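Local coordinates for autotransporter adhesin/invasin TibA (Escherichia coli, PDB 4Q1Q), which mediates bacterial adhesion to and invasion of human intestinal epithelial cells, and bacterial aggregation, through a glycosylated, surface-displayed passenger domain built as a beta-helix, at residues A[184-189]-A[195-200]; A[234-237]-A[241-244]; A[272-275]-A[279-282]. All blocks are in the same frame, centred on the assembly; numbering follows the deposited sequence.

Contact 1 (A[184-189]-A[195-200]); sequences GSAAKT and GGMYLY. With 289 (D-glycero-alpha-D-manno-heptopyranose), chain R; 289 (D-glycero-alpha-D-manno-heptopyranose), chain T; 289 (D-glycero-alpha-D-manno-heptopyranose), chain P.
T189 and M197 bring their CA atoms to 8.6 Å, the nearest backbone approach between 184-189 and 195-200; no hydrogen bond joins the segments, and all touching atoms belong to side chains. They lie on different faces of the passenger domain's parallel beta-helix, strand 185-187 on one and strand 196-200 on another. The long, flexible M197, a selenomethionine in the crystal, bridges the interior: with CG anti to the backbone N (chi1 -167°) and an extended chain, SE and CE are carried straight across the core. T189 comes from the other side, tip to tip. Its OG1 lies 3.3 Å from M197 CE and makes a weak hydrogen bond to Q178 OE1. Even the small A186 leaves little room: its CB is 3.2 Å from M197 CE, tighter than usual for two carbons.

On the outside, strand 185-187 bears a heptose; others only touch strand 196-200. S185 OG is bonded covalently to C1 of the chain R heptose, and A187 CB lies beside it. Y198 CB lies over one face of the Y200 ring. O5 of the chain T heptose lies at that ring's edge, in plane, 3.0 Å from Y200 CE1.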
loop_
_atom_site.group_PDB
_atom_site.type_symbol
_atom_site.label_atom_id
_atom_site.label_comp_id
_atom_site.label_asym_id
_atom_site.label_seq_id
_atom_site.Cartn_x
_atom_site.Cartn_y
_atom_site.Cartn_z
ATOM N N GLY A 184 -0.241 -11.841 6.661
ATOM C CA GLY A 184 -0.723 -10.759 5.807
ATOM C C GLY A 184 -1.954 -11.203 5.034
ATOM O O GLY A 184 -2.117 -12.385 4.737
ATOM N N SER A 185 -2.823 -10.254 4.709
ATOM C CA SER A 185 -3.998 -10.565 3.920
ATOM C C SER A 185 -4.378 -9.511 2.874
ATOM O O SER A 185 -4.435 -8.310 3.165
ATOM C CB SER A 185 -5.157 -10.773 4.886
ATOM O OG SER A 185 -6.303 -11.259 4.211
ATOM N N ALA A 186 -4.692 -10.002 1.678
ATOM C CA ALA A 186 -5.202 -9.204 0.570
ATOM C C ALA A 186 -6.574 -9.672 0.059
ATOM O O ALA A 186 -6.862 -10.863 -0.085
ATOM C CB ALA A 186 -4.192 -9.250 -0.562
ATOM N N ALA A 187 -7.430 -8.708 -0.265
ATOM C CA ALA A 187 -8.781 -8.970 -0.745
ATOM C C ALA A 187 -9.046 -8.094 -1.957
ATOM O O ALA A 187 -8.613 -6.943 -1.984
ATOM C CB ALA A 187 -9.808 -8.747 0.350
ATOM N N LYS A 188 -9.684 -8.676 -2.971
ATOM C CA LYS A 188 -10.175 -7.966 -4.149
ATOM C C LYS A 188 -9.052 -7.258 -4.883
ATOM O O LYS A 188 -9.178 -6.099 -5.310
ATOM C CB LYS A 188 -11.271 -6.949 -3.797
ATOM C CG LYS A 188 -12.459 -7.490 -3.015
ATOM C CD LYS A 188 -13.277 -8.475 -3.834
ATOM C CE LYS A 188 -14.283 -9.199 -2.958
ATOM N NZ LYS A 188 -14.739 -10.430 -3.657
ATOM N N THR A 189 -7.946 -7.984 -5.000
ATOM C CA THR A 189 -6.783 -7.504 -5.714
ATOM C C THR A 189 -7.109 -7.713 -7.186
ATOM O O THR A 189 -7.602 -8.759 -7.596
ATOM C CB THR A 189 -5.489 -8.252 -5.323
ATOM O OG1 THR A 189 -5.181 -8.065 -3.934
ATOM C CG2 THR A 189 -4.318 -7.727 -6.125
ATOM N N GLY A 195 1.346 -7.113 -13.876
ATOM C CA GLY A 195 1.313 -7.150 -12.413
ATOM C C GLY A 195 1.772 -8.477 -11.823
ATOM O O GLY A 195 1.531 -9.526 -12.404
ATOM N N GLY A 196 2.409 -8.444 -10.655
ATOM C CA GLY A 196 2.739 -9.644 -9.881
ATOM C C GLY A 196 2.311 -9.606 -8.423
ATOM O O GLY A 196 2.715 -8.734 -7.667
HETATM N N MSE A 197 1.483 -10.560 -8.014
HETATM C CA MSE A 197 1.121 -10.707 -6.613
HETATM C C MSE A 197 1.828 -11.929 -6.087
HETATM O O MSE A 197 1.683 -13.004 -6.658
HETATM C CB MSE A 197 -0.401 -10.875 -6.533
HETATM C CG MSE A 197 -0.989 -10.727 -5.130
HETATM SE SE MSE A 197 -2.852 -11.402 -5.098
HETATM C CE MSE A 197 -3.371 -10.714 -3.327
ATOM N N TYR A 198 2.537 -11.815 -4.971
ATOM C CA TYR A 198 3.283 -12.958 -4.435
ATOM C C TYR A 198 2.774 -13.325 -3.049
ATOM O O TYR A 198 2.806 -12.515 -2.130
ATOM C CB TYR A 198 4.791 -12.682 -4.335
ATOM C CG TYR A 198 5.508 -12.409 -5.636
ATOM C CD1 TYR A 198 5.282 -11.230 -6.340
ATOM C CD2 TYR A 198 6.436 -13.306 -6.160
ATOM C CE1 TYR A 198 5.935 -10.956 -7.534
ATOM C CE2 TYR A 198 7.076 -13.055 -7.366
ATOM C CZ TYR A 198 6.824 -11.874 -8.046
ATOM O OH TYR A 198 7.412 -11.591 -9.255
ATOM N N LEU A 199 2.333 -14.564 -2.873
ATOM C CA LEU A 199 1.863 -14.994 -1.565
ATOM C C LEU A 199 3.003 -15.748 -0.884
ATOM O O LEU A 199 3.222 -16.928 -1.157
ATOM C CB LEU A 199 0.592 -15.830 -1.729
ATOM C CG LEU A 199 -0.551 -15.192 -2.523
ATOM C CD1 LEU A 199 -1.814 -16.041 -2.414
ATOM C CD2 LEU A 199 -0.847 -13.769 -2.071
ATOM N N TYR A 200 3.761 -15.039 -0.053
ATOM C CA TYR A 200 4.921 -15.604 0.624
ATOM C C TYR A 200 4.496 -16.049 2.007
ATOM O O TYR A 200 4.943 -15.521 3.020
ATOM C CB TYR A 200 6.033 -14.576 0.773
ATOM C CG TYR A 200 6.761 -14.217 -0.494
ATOM C CD1 TYR A 200 7.065 -15.169 -1.450
ATOM C CD2 TYR A 200 7.209 -12.915 -0.691
ATOM C CE1 TYR A 200 7.765 -14.826 -2.592
ATOM C CE2 TYR A 200 7.927 -12.563 -1.818
ATOM C CZ TYR A 200 8.209 -13.528 -2.759
ATOM O OH TYR A 200 8.904 -13.185 -3.893
HETATM O O7 289 R . -10.485 -7.018 6.812
HETATM C C7 289 R . -9.219 -7.360 6.232
HETATM C C6 289 R . -8.748 -8.756 6.645
HETATM O O6 289 R . -9.675 -9.343 7.570
HETATM C C5 289 R . -8.479 -9.709 5.471
HETATM O O5 289 R . -7.980 -10.950 5.976
HETATM C C1 289 R . -7.315 -11.665 4.930
HETATM C C2 289 R . -8.345 -12.259 3.969
HETATM O O2 289 R . -9.129 -13.303 4.565
HETATM C C3 289 R . -9.175 -11.080 3.450
HETATM O O3 289 R . -10.277 -11.630 2.712
HETATM C C4 289 R . -9.631 -10.111 4.549
HETATM O O4 289 R . -10.185 -8.953 3.912
HETATM O O7 289 T . 10.211 -19.792 -0.299
HETATM C C7 289 T . 9.022 -19.330 -0.949
HETATM C C6 289 T . 9.448 -18.479 -2.135
HETATM O O6 289 T . 10.845 -18.651 -2.384
HETATM C C5 289 T . 8.678 -18.827 -3.400
HETATM O O5 289 T . 7.800 -17.706 -3.493
HETATM C C1 289 T . 6.717 -17.943 -4.366
HETATM C C2 289 T . 7.319 -18.060 -5.754
HETATM O O2 289 T . 7.837 -16.776 -6.112
HETATM C C3 289 T . 8.377 -19.160 -5.793
HETATM O O3 289 T . 8.982 -19.216 -7.094
HETATM C C4 289 T . 9.426 -18.927 -4.722
HETATM O O4 289 T . 10.336 -20.027 -4.817
HETATM O O7 289 P . 8.723 -14.506 3.684
HETATM C C7 289 P . 9.698 -13.919 4.547
HETATM C C6 289 P . 9.074 -12.668 5.159
HETATM O O6 289 P . 10.125 -11.875 5.732
HETATM C C5 289 P . 8.211 -11.885 4.162
HETATM O O5 289 P . 7.494 -10.995 5.019
HETATM C C1 289 P . 6.563 -10.163 4.333
HETATM C C2 289 P . 7.391 -9.196 3.497
HETATM O O2 289 P . 8.400 -8.527 4.251
HETATM C C3 289 P . 8.050 -10.031 2.413
HETATM O O3 289 P . 8.850 -9.173 1.602
HETATM C C4 289 P . 8.910 -11.121 3.038
HETATM O O4 289 P . 9.192 -11.937 1.903
#

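Contact 2 (A[234-237]-A[241-244]); sequences QHVY and NVTE. With 289 (D-glycero-alpha-D-manno-heptopyranose), chain T; 289 (D-glycero-alpha-D-manno-heptopyranose), chain B.
V236 and V242 form the apolar part of the contact, reaching tip to tip into the interior with V236 CG2 3.8 Å from V242 CG1. Their strand segments, 234-236 and 241-243, approach to 8.2 Å with their directions at 137°, close enough for branched, compact valines to span the gap. V242 also packs against Q234, which arrives from the opposite direction. The stem of Q234 is fully stretched, CG anti to the backbone N at chi1 -176°, and lays its amide against both methyls: NE2 is 3.6 Å from V242 CG1 and OE1 is 3.5 Å from V242 CG2.

The polar bonds run to other residues. Q234 NE2 donates to Q215 OE1 and Q234 OE1 accepts from T245 OG1, so both ends of this buried amide are satisfied and its rotation is fixed.

Sugar contacts lie outside. The flat Y237 ring suits a pyranose: O3 of the chain T heptose sits 3.4 Å above one face, offset toward the rim, while H235 CD2 lies over the opposite face. N241, directed outward, rests against the chain B heptose.

Among the stacked turns of the beta-helix, 233-236 lies between 214-217 and 252-255 in its parallel face, while 241-247 is flanked by 222-224 and 260-266; V242 touches A223 and A261, V236 touches L253.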
loop_
_atom_site.group_PDB
_atom_site.type_symbol
_atom_site.label_atom_id
_atom_site.label_comp_id
_atom_site.label_asym_id
_atom_site.label_seq_id
_atom_site.Cartn_x
_atom_site.Cartn_y
_atom_site.Cartn_z
ATOM N N GLN A 234 -2.549 -18.121 -12.588
ATOM C CA GLN A 234 -2.246 -18.400 -11.199
ATOM C C GLN A 234 -1.161 -19.477 -11.178
ATOM O O GLN A 234 -1.384 -20.556 -11.729
ATOM C CB GLN A 234 -3.490 -18.970 -10.538
ATOM C CG GLN A 234 -3.390 -19.230 -9.055
ATOM C CD GLN A 234 -4.760 -19.562 -8.478
ATOM O OE1 GLN A 234 -5.420 -20.486 -8.928
ATOM N NE2 GLN A 234 -5.212 -18.770 -7.522
ATOM N N HIS A 235 -0.015 -19.187 -10.566
ATOM C CA HIS A 235 1.102 -20.135 -10.486
ATOM C C HIS A 235 1.279 -20.633 -9.051
ATOM O O HIS A 235 1.588 -19.845 -8.162
ATOM C CB HIS A 235 2.392 -19.482 -11.001
ATOM C CG HIS A 235 3.381 -20.455 -11.573
ATOM N ND1 HIS A 235 3.908 -20.313 -12.839
ATOM C CD2 HIS A 235 3.863 -21.628 -11.093
ATOM C CE1 HIS A 235 4.705 -21.335 -13.099
ATOM N NE2 HIS A 235 4.690 -22.153 -12.061
ATOM N N VAL A 236 1.081 -21.928 -8.820
ATOM C CA VAL A 236 1.160 -22.492 -7.478
ATOM C C VAL A 236 2.436 -23.323 -7.301
ATOM O O VAL A 236 2.662 -24.261 -8.063
ATOM C CB VAL A 236 -0.043 -23.391 -7.175
ATOM C CG1 VAL A 236 -0.069 -23.691 -5.680
ATOM C CG2 VAL A 236 -1.345 -22.733 -7.625
ATOM N N TYR A 237 3.236 -23.001 -6.287
ATOM C CA TYR A 237 4.525 -23.654 -6.085
ATOM C C TYR A 237 4.365 -24.627 -4.927
ATOM O O TYR A 237 3.265 -24.786 -4.383
ATOM C CB TYR A 237 5.656 -22.662 -5.829
ATOM C CG TYR A 237 5.896 -21.797 -7.028
ATOM C CD1 TYR A 237 5.150 -20.648 -7.216
ATOM C CD2 TYR A 237 6.881 -22.111 -7.952
ATOM C CE1 TYR A 237 5.360 -19.833 -8.311
ATOM C CE2 TYR A 237 7.110 -21.302 -9.047
ATOM C CZ TYR A 237 6.345 -20.168 -9.214
ATOM O OH TYR A 237 6.534 -19.366 -10.311
ATOM N N ASN A 241 -1.239 -23.371 -1.671
ATOM C CA ASN A 241 -2.609 -23.864 -1.850
ATOM C C ASN A 241 -3.531 -22.856 -2.492
ATOM O O ASN A 241 -3.456 -21.681 -2.166
ATOM C CB ASN A 241 -3.301 -24.158 -0.527
ATOM C CG ASN A 241 -2.793 -25.431 0.091
ATOM O OD1 ASN A 241 -3.336 -26.515 -0.142
ATOM N ND2 ASN A 241 -1.691 -25.309 0.808
ATOM N N VAL A 242 -4.417 -23.318 -3.361
ATOM C CA VAL A 242 -5.473 -22.440 -3.850
ATOM C C VAL A 242 -6.800 -23.183 -3.859
ATOM O O VAL A 242 -6.845 -24.410 -3.971
ATOM C CB VAL A 242 -5.154 -21.827 -5.228
ATOM C CG1 VAL A 242 -3.789 -21.159 -5.178
ATOM C CG2 VAL A 242 -5.140 -22.849 -6.347
ATOM N N THR A 243 -7.870 -22.412 -3.697
ATOM C CA THR A 243 -9.210 -22.979 -3.727
ATOM C C THR A 243 -10.194 -22.037 -4.424
ATOM O O THR A 243 -10.036 -20.813 -4.456
ATOM C CB THR A 243 -9.683 -23.410 -2.327
ATOM O OG1 THR A 243 -10.857 -24.214 -2.497
ATOM C CG2 THR A 243 -9.978 -22.209 -1.466
ATOM N N GLU A 244 -11.163 -22.646 -5.094
ATOM C CA GLU A 244 -12.208 -21.889 -5.772
ATOM C C GLU A 244 -11.512 -20.971 -6.761
ATOM O O GLU A 244 -11.598 -19.751 -6.670
ATOM C CB GLU A 244 -13.074 -21.071 -4.805
ATOM C CG GLU A 244 -13.820 -21.879 -3.756
ATOM C CD GLU A 244 -14.546 -20.986 -2.752
ATOM O OE1 GLU A 244 -14.618 -21.360 -1.560
ATOM O OE2 GLU A 244 -15.010 -19.891 -3.151
HETATM O O7 289 T . 10.211 -19.792 -0.299
HETATM C C7 289 T . 9.022 -19.330 -0.949
HETATM C C6 289 T . 9.448 -18.479 -2.135
HETATM O O6 289 T . 10.845 -18.651 -2.384
HETATM C C5 289 T . 8.678 -18.827 -3.400
HETATM O O5 289 T . 7.800 -17.706 -3.493
HETATM C C1 289 T . 6.717 -17.943 -4.366
HETATM C C2 289 T . 7.319 -18.060 -5.754
HETATM O O2 289 T . 7.837 -16.776 -6.112
HETATM C C3 289 T . 8.377 -19.160 -5.793
HETATM O O3 289 T . 8.982 -19.216 -7.094
HETATM C C4 289 T . 9.426 -18.927 -4.722
HETATM O O4 289 T . 10.336 -20.027 -4.817
HETATM O O7 289 B . 0.189 -29.524 4.011
HETATM C C7 289 B . -0.410 -28.390 3.371
HETATM C C6 289 B . -0.049 -28.219 1.890
HETATM O O6 289 B . 1.256 -28.714 1.559
HETATM C C5 289 B . -1.043 -28.880 0.929
HETATM O O5 289 B . -0.427 -28.902 -0.363
HETATM C C1 289 B . -1.328 -29.327 -1.387
HETATM C C2 289 B . -1.582 -30.814 -1.151
HETATM O O2 289 B . -0.393 -31.611 -1.091
HETATM C C3 289 B . -2.309 -30.953 0.183
HETATM O O3 289 B . -2.524 -32.343 0.452
HETATM C C4 289 B . -1.512 -30.288 1.302
HETATM O O4 289 B . -2.372 -30.226 2.443
#

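Contact 3 (A[272-275]-A[279-282]); sequences VITN and AVSG
A279 meets T274 where the chain comes back after the turn that follows strand 271-273, their CA atoms 6.4 Å apart. The A279 methyl points at T274 and its CB lies 3.9 Å from T274 CG2; a small residue fits at this buried bend, where V255 of the preceding turn also presses on it. The A279 backbone is hydrogen-bonded to A261.

V280 follows and carries the centre of the contact. Its CG2, anti to the carbonyl carbon, faces the other segment and touches two residues. T274 crosses it obliquely, with methyl CG2 only 3.4 Å from V280 CG2, tighter than usual for two carbons. T274 can offer that methyl because chi1 of 54° turns OG1 into the position between backbone N and carbonyl carbon, leaving CG2 to face V280. V272 reaches V280 tip to tip, more loosely, CG1 to CG2 at 4.2 Å. A beta-branched apolar residue suits V280, which also lies on A261, V264 and V255 of the turn beneath.

The S281 side chain, remote from 272-275, touches S262, as a small polar residue can on the outer surface, while its backbone bonds to A261 and V264. G282 ends the model.

V280 and A279 packed on the preceding turn, with V272 and T274 at the more exposed edge, make the arrangement of a right-handed parallel beta-helix at its last modelled turn.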
loop_
_atom_site.group_PDB
_atom_site.type_symbol
_atom_site.label_atom_id
_atom_site.label_comp_id
_atom_site.label_asym_id
_atom_site.label_seq_id
_atom_site.Cartn_x
_atom_site.Cartn_y
_atom_site.Cartn_z
ATOM N N VAL A 272 -5.138 -25.952 -17.524
ATOM C CA VAL A 272 -4.629 -26.411 -16.239
ATOM C C VAL A 272 -3.445 -27.347 -16.493
ATOM O O VAL A 272 -3.530 -28.292 -17.281
ATOM C CB VAL A 272 -5.680 -27.139 -15.390
ATOM C CG1 VAL A 272 -5.070 -27.697 -14.112
ATOM C CG2 VAL A 272 -6.817 -26.198 -15.041
ATOM N N ILE A 273 -2.359 -27.057 -15.787
ATOM C CA ILE A 273 -1.108 -27.790 -15.868
ATOM C C ILE A 273 -0.738 -28.366 -14.515
ATOM O O ILE A 273 -0.670 -27.631 -13.530
ATOM C CB ILE A 273 0.037 -26.859 -16.279
ATOM C CG1 ILE A 273 -0.325 -26.201 -17.603
ATOM C CG2 ILE A 273 1.332 -27.650 -16.431
ATOM C CD1 ILE A 273 0.691 -25.183 -18.091
ATOM N N THR A 274 -0.520 -29.673 -14.447
ATOM C CA THR A 274 -0.163 -30.287 -13.172
ATOM C C THR A 274 1.126 -31.062 -13.379
ATOM O O THR A 274 1.425 -31.444 -14.513
ATOM C CB THR A 274 -1.230 -31.271 -12.663
ATOM O OG1 THR A 274 -1.478 -32.233 -13.690
ATOM C CG2 THR A 274 -2.526 -30.544 -12.311
ATOM N N ASN A 275 1.846 -31.296 -12.288
ATOM C CA ASN A 275 3.105 -32.038 -12.300
ATOM C C ASN A 275 3.199 -33.217 -11.331
ATOM O O ASN A 275 4.280 -33.755 -11.086
ATOM C CB ASN A 275 4.262 -31.065 -12.082
ATOM C CG ASN A 275 4.276 -29.996 -13.153
ATOM O OD1 ASN A 275 3.649 -28.947 -13.034
ATOM N ND2 ASN A 275 4.874 -30.335 -14.271
ATOM N N ALA A 279 -2.926 -33.277 -7.707
ATOM C CA ALA A 279 -2.580 -31.872 -7.508
ATOM C C ALA A 279 -3.811 -30.972 -7.505
ATOM O O ALA A 279 -3.845 -29.969 -6.794
ATOM C CB ALA A 279 -1.602 -31.408 -8.581
ATOM N N VAL A 280 -4.814 -31.323 -8.304
ATOM C CA VAL A 280 -5.944 -30.434 -8.562
ATOM C C VAL A 280 -7.288 -31.143 -8.403
ATOM O O VAL A 280 -7.432 -32.263 -8.891
ATOM C CB VAL A 280 -5.847 -29.873 -9.994
ATOM C CG1 VAL A 280 -7.103 -29.109 -10.374
ATOM C CG2 VAL A 280 -4.635 -28.966 -10.146
ATOM N N SER A 281 -8.256 -30.486 -7.763
ATOM C CA SER A 281 -9.594 -31.040 -7.537
ATOM C C SER A 281 -10.690 -30.204 -8.200
ATOM O O SER A 281 -10.914 -29.053 -7.820
ATOM C CB SER A 281 -9.923 -31.159 -6.044
ATOM O OG SER A 281 -8.927 -31.866 -5.321
ATOM N N GLY A 282 -11.378 -30.804 -9.170
ATOM C CA GLY A 282 -12.506 -30.179 -9.860
ATOM C C GLY A 282 -13.841 -30.571 -9.256
ATOM O O GLY A 282 -14.112 -30.329 -8.078
#

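How the contacts relate
The three contacts follow one another along the chain and along the beta-helix, all on the same side of the chain's centre. Centres of contacts 1 and 2 are 12 Å apart, those of contacts 2 and 3 10 Å, and those of contacts 1 and 3 21 Å. None touches another: nearest atoms of contacts 1 and 2 are about 6 Å apart, those of contacts 2 and 3 about 7 Å. Each includes a strand of the same parallel face, 196-200, 233-236 and 271-273. What joins the first two on the surface is the chain T heptose, which meets tyrosines of both. Near contact 3, by contrast, a bound heptose lies about 7 Å from the side chain of A279.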